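Local coordinates for protein acetyltransferase (Brucella abortus str. 2308 A, PDB 4ZBG) that binds acetyl-CoA and, as a member of the GNAT family, probably transfers its acetyl group to an amine substrate, at residues Ala52-Glu60 / Leu104-Leu112. Residues are numbered along the deposited sequence; the frame is centred on the assembly and turned at random.
Sequences ALTLSLVAE and LIREGLAQL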
# COMPACT_ATOMS: atom_id res chain seq x y z
N ALA A 52 -1.91 -13.02 -1.08
CA ALA A 52 -0.67 -12.24 -1.02
C ALA A 52 -0.93 -10.79 -0.63
O ALA A 52 -0.02 -9.97 -0.65
CB ALA A 52 0.06 -12.30 -2.36
N LEU A 53 -2.17 -10.49 -0.26
CA LEU A 53 -2.51 -9.17 0.25
C LEU A 53 -2.24 -9.19 1.75
O LEU A 53 -3.11 -9.49 2.56
CB LEU A 53 -3.97 -8.83 -0.09
CG LEU A 53 -4.43 -7.41 0.25
CD1 LEU A 53 -3.52 -6.35 -0.37
CD2 LEU A 53 -5.86 -7.22 -0.23
N THR A 54 -0.99 -8.93 2.11
CA THR A 54 -0.52 -9.09 3.47
C THR A 54 -1.29 -8.20 4.43
O THR A 54 -1.69 -8.63 5.51
CB THR A 54 0.96 -8.74 3.57
OG1 THR A 54 1.69 -9.52 2.62
CG2 THR A 54 1.49 -9.01 4.96
N LEU A 55 -1.48 -6.96 4.02
CA LEU A 55 -2.18 -5.99 4.83
C LEU A 55 -2.96 -5.07 3.91
O LEU A 55 -2.44 -4.60 2.90
CB LEU A 55 -1.18 -5.20 5.68
CG LEU A 55 -1.78 -4.18 6.63
CD1 LEU A 55 -2.67 -4.84 7.66
CD2 LEU A 55 -0.67 -3.40 7.31
N SER A 56 -4.21 -4.82 4.27
CA SER A 56 -5.09 -3.99 3.46
C SER A 56 -5.90 -3.15 4.43
O SER A 56 -6.69 -3.69 5.21
CB SER A 56 -6.01 -4.87 2.63
OG SER A 56 -6.92 -4.09 1.88
N LEU A 57 -5.66 -1.84 4.42
CA LEU A 57 -6.34 -0.93 5.34
C LEU A 57 -7.20 0.03 4.57
O LEU A 57 -6.84 0.46 3.47
CB LEU A 57 -5.34 -0.12 6.16
CG LEU A 57 -4.31 -0.87 7.00
CD1 LEU A 57 -3.42 0.13 7.74
CD2 LEU A 57 -4.98 -1.82 7.98
N VAL A 58 -8.33 0.40 5.17
CA VAL A 58 -9.19 1.44 4.64
C VAL A 58 -9.33 2.58 5.64
O VAL A 58 -9.29 2.37 6.85
CB VAL A 58 -10.58 0.91 4.23
CG1 VAL A 58 -10.46 -0.06 3.06
CG2 VAL A 58 -11.30 0.28 5.42
N ALA A 59 -9.49 3.78 5.10
CA ALA A 59 -9.93 4.94 5.86
C ALA A 59 -11.41 5.09 5.57
O ALA A 59 -11.81 5.21 4.41
CB ALA A 59 -9.19 6.17 5.41
N GLU A 60 -12.23 5.09 6.62
CA GLU A 60 -13.68 5.07 6.49
C GLU A 60 -14.27 6.25 7.25
O GLU A 60 -13.84 6.57 8.37
CB GLU A 60 -14.21 3.76 7.06
CG GLU A 60 -15.70 3.52 6.95
CD GLU A 60 -16.06 2.12 7.41
OE1 GLU A 60 -15.60 1.73 8.50
OE2 GLU A 60 -16.77 1.39 6.67
N LEU A 104 -2.89 6.54 6.46
CA LEU A 104 -2.92 5.15 6.01
C LEU A 104 -1.52 4.56 5.95
O LEU A 104 -1.29 3.42 6.37
CB LEU A 104 -3.57 5.06 4.63
CG LEU A 104 -5.09 5.17 4.65
CD1 LEU A 104 -5.61 5.40 3.25
CD2 LEU A 104 -5.70 3.90 5.25
N ILE A 105 -0.58 5.32 5.41
CA ILE A 105 0.79 4.84 5.27
C ILE A 105 1.42 4.62 6.64
O ILE A 105 2.00 3.56 6.90
CB ILE A 105 1.63 5.79 4.39
CG1 ILE A 105 1.10 5.78 2.95
CG2 ILE A 105 3.10 5.40 4.47
CD1 ILE A 105 1.58 6.95 2.12
N ARG A 106 1.31 5.60 7.54
CA ARG A 106 1.92 5.46 8.86
C ARG A 106 1.31 4.28 9.62
O ARG A 106 2.03 3.52 10.26
CB ARG A 106 1.79 6.76 9.66
CG ARG A 106 2.70 7.87 9.17
CD ARG A 106 2.80 9.01 10.16
NE ARG A 106 3.58 10.11 9.61
CZ ARG A 106 3.08 11.04 8.81
NH1 ARG A 106 1.81 10.98 8.45
NH2 ARG A 106 3.85 12.02 8.35
N GLU A 107 -0.00 4.13 9.54
CA GLU A 107 -0.64 3.04 10.25
C GLU A 107 -0.25 1.68 9.65
O GLU A 107 0.01 0.72 10.38
CB GLU A 107 -2.15 3.24 10.30
CG GLU A 107 -2.88 2.16 11.06
CD GLU A 107 -2.42 2.01 12.50
OE1 GLU A 107 -1.94 2.99 13.12
OE2 GLU A 107 -2.55 0.88 13.00
N GLY A 108 -0.20 1.59 8.32
CA GLY A 108 0.22 0.36 7.67
C GLY A 108 1.64 -0.05 8.04
O GLY A 108 1.91 -1.21 8.35
N LEU A 109 2.55 0.92 8.03
CA LEU A 109 3.93 0.64 8.40
C LEU A 109 4.02 0.19 9.85
O LEU A 109 4.78 -0.72 10.18
CB LEU A 109 4.81 1.87 8.17
CG LEU A 109 4.96 2.27 6.70
CD1 LEU A 109 5.67 3.62 6.64
CD2 LEU A 109 5.71 1.21 5.90
N ALA A 110 3.24 0.82 10.73
CA ALA A 110 3.26 0.46 12.14
C ALA A 110 2.79 -0.97 12.32
O ALA A 110 3.34 -1.73 13.12
CB ALA A 110 2.42 1.43 12.96
N GLN A 111 1.77 -1.36 11.56
CA GLN A 111 1.25 -2.72 11.66
C GLN A 111 2.23 -3.75 11.11
O GLN A 111 2.40 -4.82 11.70
CB GLN A 111 -0.14 -2.82 11.03
CG GLN A 111 -1.18 -2.09 11.87
CD GLN A 111 -2.60 -2.39 11.47
OE1 GLN A 111 -2.91 -3.50 11.03
NE2 GLN A 111 -3.47 -1.40 11.60
N LEU A 112 2.91 -3.42 10.02
CA LEU A 112 3.96 -4.31 9.51
C LEU A 112 5.08 -4.48 10.52
O LEU A 112 5.50 -5.60 10.79
CB LEU A 112 4.57 -3.77 8.22
CG LEU A 112 3.83 -3.98 6.91
CD1 LEU A 112 4.70 -3.44 5.78
CD2 LEU A 112 3.48 -5.44 6.67
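With CG anti to the backbone N (chi1 -177°), Leu55 turns its methyls to Gly108 O and Gln111 on the helix. In Leu57, CG lies anti to the carbonyl carbon instead (chi1 -58°), which brings CD1 to Gly108 N. One methyl of each leucine lies over Gly108, where the helix has no side chain; the other meets the amide of Gln111. Leu57 CD1 sits 3.6 Å from Gly108 N and equally close to its CA. Leu55 CD2 approaches Gly108 O at 3.5 Å, a van der Waals contact with a carbonyl oxygen that already accepts the helix hydrogen bond from Leu112 N.

Gln111 crosses Leu55 at about a right angle and meets Leu57 from the opposite direction. Its amide lies against methyls of both, with OE1 3.6 Å from Leu55 CD1. A nearly straight hydrogen bond, Gln111 NE2 to Glu107 OE2, 2.8 Å, helps orient the amide. It lies close to the amide plane and uses the anti lone pair of OE2. Glu107 CG packs 3.9 Å from Leu57 CD1.

One helical turn before Gly108, Leu104 CD2 fits against the strand backbone, 3.8 Å from Ala59 N. It also touches Leu57 CB and Ala59 CB. The side chain of Leu104 is about 7 Å from the bound acetyl-CoA. Strand 55-61 pairs with strands 10-13 and 64-76. The axes of segments 55-60 and 104-112 run roughly antiparallel, at 146°. This is the helix-on-sheet packing of the GNAT fold, beside its acetyl-CoA site.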